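Local coordinates for novel protein similar to vertebrate potassium voltage-gated channel, subfamily H (Eag-related) family (Danio rerio, PDB 3UKN) that probably forms the pore of a voltage-gated delayed-rectifier potassium channel, of which this chain is the cytoplasmic C-linker and cyclic nucleotide-binding homology domain, at residues E76-P81 / L96-S101; R92-I97 / Q171-K176. All coordinates share one frame; numbering follows the deposited sequence.

Interaction 1 of 2, residues E76-P81 / L96-S101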
loop_
_atom_site.group_PDB
_atom_site.type_symbol
_atom_site.label_atom_id
_atom_site.label_comp_id
_atom_site.label_asym_id
_atom_site.label_seq_id
_atom_site.Cartn_x
_atom_site.Cartn_y
_atom_site.Cartn_z
ATOM N N GLU B 76 -7.058 -9.478 -19.309
ATOM C CA GLU B 76 -8.413 -9.991 -19.495
ATOM C C GLU B 76 -9.480 -9.054 -18.927
ATOM O O GLU B 76 -10.525 -8.844 -19.545
ATOM C CB GLU B 76 -8.561 -11.383 -18.881
ATOM C CG GLU B 76 -7.827 -12.489 -19.631
ATOM C CD GLU B 76 -6.344 -12.594 -19.272
ATOM O OE1 GLU B 76 -5.789 -11.644 -18.672
ATOM O OE2 GLU B 76 -5.732 -13.640 -19.594
ATOM N N LEU B 77 -9.207 -8.485 -17.759
ATOM C CA LEU B 77 -10.134 -7.550 -17.151
ATOM C C LEU B 77 -10.536 -6.496 -18.171
ATOM O O LEU B 77 -11.718 -6.266 -18.389
ATOM C CB LEU B 77 -9.527 -6.914 -15.895
ATOM C CG LEU B 77 -10.392 -6.041 -14.978
ATOM C CD1 LEU B 77 -9.990 -6.214 -13.513
ATOM C CD2 LEU B 77 -10.265 -4.587 -15.382
ATOM N N LEU B 78 -9.559 -5.891 -18.830
ATOM C CA LEU B 78 -9.824 -4.768 -19.717
ATOM C C LEU B 78 -10.425 -5.169 -21.056
ATOM O O LEU B 78 -10.656 -4.308 -21.902
ATOM C CB LEU B 78 -8.544 -3.970 -19.984
ATOM C CG LEU B 78 -7.996 -3.179 -18.808
ATOM C CD1 LEU B 78 -6.742 -2.443 -19.239
ATOM C CD2 LEU B 78 -9.069 -2.232 -18.251
ATOM N N GLN B 79 -10.654 -6.458 -21.273
ATOM C CA GLN B 79 -11.284 -6.869 -22.526
ATOM C C GLN B 79 -12.802 -6.697 -22.494
ATOM O O GLN B 79 -13.449 -6.759 -23.531
ATOM C CB GLN B 79 -10.894 -8.300 -22.902
ATOM C CG GLN B 79 -9.440 -8.428 -23.324
ATOM C CD GLN B 79 -8.924 -9.845 -23.210
ATOM O OE1 GLN B 79 -9.675 -10.808 -23.373
ATOM N NE2 GLN B 79 -7.637 -9.980 -22.917
ATOM N N LEU B 80 -13.363 -6.447 -21.315
ATOM C CA LEU B 80 -14.814 -6.313 -21.191
ATOM C C LEU B 80 -15.422 -5.189 -22.066
ATOM O O LEU B 80 -14.753 -4.195 -22.358
ATOM C CB LEU B 80 -15.191 -6.091 -19.727
ATOM C CG LEU B 80 -14.849 -7.220 -18.759
ATOM C CD1 LEU B 80 -14.853 -6.718 -17.303
ATOM C CD2 LEU B 80 -15.790 -8.438 -18.984
ATOM N N PRO B 81 -16.690 -5.357 -22.487
ATOM C CA PRO B 81 -17.432 -4.323 -23.219
ATOM C C PRO B 81 -17.362 -2.960 -22.544
ATOM O O PRO B 81 -17.438 -1.926 -23.211
ATOM C CB PRO B 81 -18.873 -4.850 -23.187
ATOM C CG PRO B 81 -18.712 -6.331 -23.227
ATOM C CD PRO B 81 -17.412 -6.644 -22.482
ATOM N N LEU B 96 -1.624 -0.739 -16.552
ATOM C CA LEU B 96 -0.417 -0.693 -15.730
ATOM C C LEU B 96 -0.661 -0.771 -14.204
ATOM O O LEU B 96 0.288 -0.952 -13.444
ATOM C CB LEU B 96 0.425 0.540 -16.083
ATOM C CG LEU B 96 0.990 0.610 -17.505
ATOM C CD1 LEU B 96 1.518 2.006 -17.830
ATOM C CD2 LEU B 96 2.064 -0.451 -17.721
ATOM N N ILE B 97 -1.913 -0.628 -13.761
ATOM C CA ILE B 97 -2.237 -0.693 -12.328
ATOM C C ILE B 97 -3.084 -1.928 -11.994
ATOM O O ILE B 97 -3.634 -2.043 -10.901
ATOM C CB ILE B 97 -2.971 0.598 -11.791
ATOM C CG1 ILE B 97 -4.362 0.762 -12.439
ATOM C CG2 ILE B 97 -2.091 1.859 -11.954
ATOM C CD1 ILE B 97 -5.196 1.941 -11.892
ATOM N N ILE B 98 -3.179 -2.856 -12.938
ATOM C CA ILE B 98 -3.940 -4.079 -12.713
ATOM C C ILE B 98 -3.073 -5.115 -11.997
ATOM O O ILE B 98 -1.931 -5.337 -12.376
ATOM C CB ILE B 98 -4.473 -4.679 -14.058
ATOM C CG1 ILE B 98 -5.537 -3.774 -14.674
ATOM C CG2 ILE B 98 -5.024 -6.078 -13.852
ATOM C CD1 ILE B 98 -6.066 -4.293 -15.966
ATOM N N LYS B 99 -3.624 -5.751 -10.972
ATOM C CA LYS B 99 -2.896 -6.731 -10.169
ATOM C C LYS B 99 -3.601 -8.063 -10.272
ATOM O O LYS B 99 -4.725 -8.142 -10.773
ATOM C CB LYS B 99 -2.912 -6.334 -8.690
ATOM C CG LYS B 99 -2.547 -4.893 -8.412
ATOM C CD LYS B 99 -1.057 -4.764 -8.239
ATOM C CE LYS B 99 -0.681 -3.344 -7.850
ATOM N NZ LYS B 99 0.800 -3.229 -7.728
ATOM N N THR B 100 -2.959 -9.098 -9.741
ATOM C CA THR B 100 -3.503 -10.441 -9.762
ATOM C C THR B 100 -3.217 -11.132 -8.441
ATOM O O THR B 100 -2.278 -10.764 -7.721
ATOM C CB THR B 100 -2.855 -11.264 -10.876
ATOM O OG1 THR B 100 -1.442 -11.302 -10.660
ATOM C CG2 THR B 100 -3.133 -10.632 -12.246
ATOM N N SER B 101 -4.018 -12.133 -8.101
ATOM C CA SER B 101 -3.746 -12.911 -6.901
ATOM C C SER B 101 -4.427 -14.254 -6.974
ATOM O O SER B 101 -5.555 -14.351 -7.459
ATOM C CB SER B 101 -4.190 -12.173 -5.629
ATOM O OG SER B 101 -3.927 -12.953 -4.461
#
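With CG1 of I98 anti to its carbonyl carbon (chi1 -68°) and the chain running on fully extended (chi2 179°), the side chain ends with its CD1 methyl against L78, which holds its CG in the same relation to its own backbone (chi1 -70°) and offers its branch point to that methyl. I98 CD1 lies 3.6 Å from L78 CG and 3.8 Å from L78 CD1, so the isoleucine tip rests on the fork of the leucine and along one of its two arms. The two side chains cross obliquely. L77 approaches the same methyl more loosely, its CD2 standing 4.2 Å from I98 CD1. A single methyl group thus meets two consecutive leucines of the loop between helix 63-71 and helix 88-96.

That loop is held locally by the backbone bond from Q79 N to E76 O, 2.9 Å. It is fastened to the beta-roll by Q171 of strand 168-174, whose amide oxygen accepts from L77 N, while F83 adds to the apolar surroundings of L78 and F121 to those of L77. The chemistry across the contact is wholly aliphatic, which implies cohesion by dispersion and by exclusion of water, with no directional bond to fix one side chain against the other.

Interaction 2 of 2, residues R92-I97 / Q171-K176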
loop_
_atom_site.group_PDB
_atom_site.type_symbol
_atom_site.label_atom_id
_atom_site.label_comp_id
_atom_site.label_asym_id
_atom_site.label_seq_id
_atom_site.Cartn_x
_atom_site.Cartn_y
_atom_site.Cartn_z
ATOM N N ARG B 92 -4.152 2.148 -21.562
ATOM C CA ARG B 92 -2.770 1.888 -21.159
ATOM C C ARG B 92 -2.555 2.115 -19.662
ATOM O O ARG B 92 -2.101 1.215 -18.959
ATOM C CB ARG B 92 -1.782 2.686 -22.003
ATOM C CG ARG B 92 -1.536 2.018 -23.344
ATOM C CD ARG B 92 -0.741 2.889 -24.283
ATOM N NE ARG B 92 -0.474 2.222 -25.552
ATOM C CZ ARG B 92 0.134 2.813 -26.577
ATOM N NH1 ARG B 92 0.522 4.078 -26.467
ATOM N NH2 ARG B 92 0.354 2.149 -27.709
ATOM N N SER B 93 -2.892 3.310 -19.188
ATOM C CA SER B 93 -2.850 3.649 -17.759
ATOM C C SER B 93 -3.511 2.581 -16.889
ATOM O O SER B 93 -2.924 2.106 -15.932
ATOM C CB SER B 93 -3.527 4.998 -17.513
ATOM O OG SER B 93 -3.036 5.989 -18.405
ATOM N N LEU B 94 -4.735 2.196 -17.232
ATOM C CA LEU B 94 -5.431 1.168 -16.477
ATOM C C LEU B 94 -4.675 -0.141 -16.451
ATOM O O LEU B 94 -4.645 -0.844 -15.437
ATOM C CB LEU B 94 -6.839 0.927 -17.043
ATOM C CG LEU B 94 -7.882 2.009 -16.754
ATOM C CD1 LEU B 94 -9.249 1.659 -17.376
ATOM C CD2 LEU B 94 -8.018 2.197 -15.258
ATOM N N SER B 95 -4.088 -0.499 -17.572
ATOM C CA SER B 95 -3.481 -1.820 -17.669
ATOM C C SER B 95 -2.250 -1.889 -16.788
ATOM O O SER B 95 -1.875 -2.969 -16.337
ATOM C CB SER B 95 -3.102 -2.171 -19.121
ATOM O OG SER B 95 -1.963 -1.442 -19.505
ATOM N N LEU B 96 -1.624 -0.739 -16.552
ATOM C CA LEU B 96 -0.417 -0.693 -15.730
ATOM C C LEU B 96 -0.661 -0.771 -14.204
ATOM O O LEU B 96 0.288 -0.952 -13.444
ATOM C CB LEU B 96 0.425 0.540 -16.083
ATOM C CG LEU B 96 0.990 0.610 -17.505
ATOM C CD1 LEU B 96 1.518 2.006 -17.830
ATOM C CD2 LEU B 96 2.064 -0.451 -17.721
ATOM N N ILE B 97 -1.913 -0.628 -13.761
ATOM C CA ILE B 97 -2.237 -0.693 -12.328
ATOM C C ILE B 97 -3.084 -1.928 -11.994
ATOM O O ILE B 97 -3.634 -2.043 -10.901
ATOM C CB ILE B 97 -2.971 0.598 -11.791
ATOM C CG1 ILE B 97 -4.362 0.762 -12.439
ATOM C CG2 ILE B 97 -2.091 1.859 -11.954
ATOM C CD1 ILE B 97 -5.196 1.941 -11.892
ATOM N N GLN B 171 -7.960 -10.961 -11.029
ATOM C CA GLN B 171 -7.345 -9.686 -11.362
ATOM C C GLN B 171 -8.160 -8.600 -10.703
ATOM O O GLN B 171 -9.324 -8.814 -10.365
ATOM C CB GLN B 171 -7.339 -9.441 -12.870
ATOM C CG GLN B 171 -6.439 -10.358 -13.631
ATOM C CD GLN B 171 -6.384 -10.037 -15.105
ATOM O OE1 GLN B 171 -7.024 -9.094 -15.584
ATOM N NE2 GLN B 171 -5.616 -10.827 -15.839
ATOM N N TYR B 172 -7.573 -7.419 -10.554
ATOM C CA TYR B 172 -8.283 -6.340 -9.886
ATOM C C TYR B 172 -7.583 -5.007 -10.067
ATOM O O TYR B 172 -6.394 -4.949 -10.399
ATOM C CB TYR B 172 -8.465 -6.663 -8.388
ATOM C CG TYR B 172 -7.182 -6.684 -7.572
ATOM C CD1 TYR B 172 -6.701 -5.522 -6.952
ATOM C CD2 TYR B 172 -6.454 -7.869 -7.403
ATOM C CE1 TYR B 172 -5.511 -5.543 -6.176
ATOM C CE2 TYR B 172 -5.263 -7.893 -6.630
ATOM C CZ TYR B 172 -4.802 -6.731 -6.033
ATOM O OH TYR B 172 -3.641 -6.773 -5.281
ATOM N N ILE B 173 -8.340 -3.946 -9.828
ATOM C CA ILE B 173 -7.852 -2.581 -9.835
ATOM C C ILE B 173 -8.446 -1.890 -8.591
ATOM O O ILE B 173 -9.651 -2.002 -8.329
ATOM C CB ILE B 173 -8.335 -1.852 -11.070
ATOM C CG1 ILE B 173 -7.955 -2.630 -12.325
ATOM C CG2 ILE B 173 -7.780 -0.436 -11.115
ATOM C CD1 ILE B 173 -8.261 -1.889 -13.606
ATOM N N SER B 174 -7.602 -1.209 -7.819
ATOM C CA SER B 174 -8.050 -0.545 -6.608
ATOM C C SER B 174 -8.959 0.584 -7.004
ATOM O O SER B 174 -8.781 1.194 -8.068
ATOM C CB SER B 174 -6.862 0.035 -5.842
ATOM O OG SER B 174 -6.225 1.041 -6.614
ATOM N N LEU B 175 -9.922 0.890 -6.147
ATOM C CA LEU B 175 -10.817 2.023 -6.403
ATOM C C LEU B 175 -10.015 3.316 -6.436
ATOM O O LEU B 175 -10.311 4.229 -7.201
ATOM C CB LEU B 175 -11.903 2.107 -5.326
ATOM C CG LEU B 175 -12.799 0.876 -5.283
ATOM C CD1 LEU B 175 -14.072 1.170 -4.472
ATOM C CD2 LEU B 175 -13.124 0.428 -6.736
ATOM N N LYS B 176 -8.993 3.388 -5.591
ATOM C CA LYS B 176 -8.137 4.564 -5.552
ATOM C C LYS B 176 -7.471 4.772 -6.912
ATOM O O LYS B 176 -7.528 5.856 -7.470
ATOM C CB LYS B 176 -7.081 4.390 -4.466
ATOM C CG LYS B 176 -6.245 5.622 -4.144
ATOM C CD LYS B 176 -5.225 5.270 -3.060
ATOM C CE LYS B 176 -3.936 6.072 -3.175
ATOM N NZ LYS B 176 -4.133 7.508 -2.823
HETATM O O HOH W 1 -4.788 -1.175 -8.823
#
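I97, at the C-terminal end of the segment 92-97, comes within 6.4 Å of I173 measured between CA atoms, at the place where strand 168-174 of the beta-roll gives way to helix 175-184. This is the cyclic nucleotide-binding homology fold, a roll flanked by helices, and the contact packs the end of a helix preceding the roll against the end of one of its strands. I97 CD1 reaches I173 CG2 at 3.6 Å, with I97 CG1 also close to that branch methyl, and the two side chains cross at about a right angle. The chi1 of I97, 65°, places CG1 between the backbone N and the carbonyl carbon, turning the ethyl arm to I173. The other branch of I173 points to the helix: its CD1 lies 4.2 Å from L94 O and 4.4 Å from L94 CD2. V181 of helix 175-184 touches both L94 and I97, extending the apolar cluster.

Within helix 88-96 the hydroxyl of S95 donates to R92 O over 2.7 Å, lying in the carbonyl plane on a lone pair, and that oxygen also receives L96 N. S174 is the N-cap of helix 175-184, with its OG bonded to G177 N. A water bridges the two backbones, donating to I97 O at 2.5 Å, a short distance to be taken with caution, and accepting from S174 N at 3.0 Å.

In the fold
Interactions 1 and 2 have centres about 7 Å apart and share L96 and I97, where the chain passes from helix 88-96 toward strand 99-103. They meet in one apolar cluster, where I98 CG1 lies 3.5 Å from I173 CD1, joining L77 and L78 to L94 and I97 through I98 and I173. Strands 99-103 and 168-174 are neighbours in the sheet, and K99 N probably bonds to Y172 O at 2.9 Å. A second polar tie probably runs from Q171 NE2 to E76 OE1, 3.0 Å apart. Together the contacts seat the loop and helix preceding the beta-roll against two of its adjacent strands.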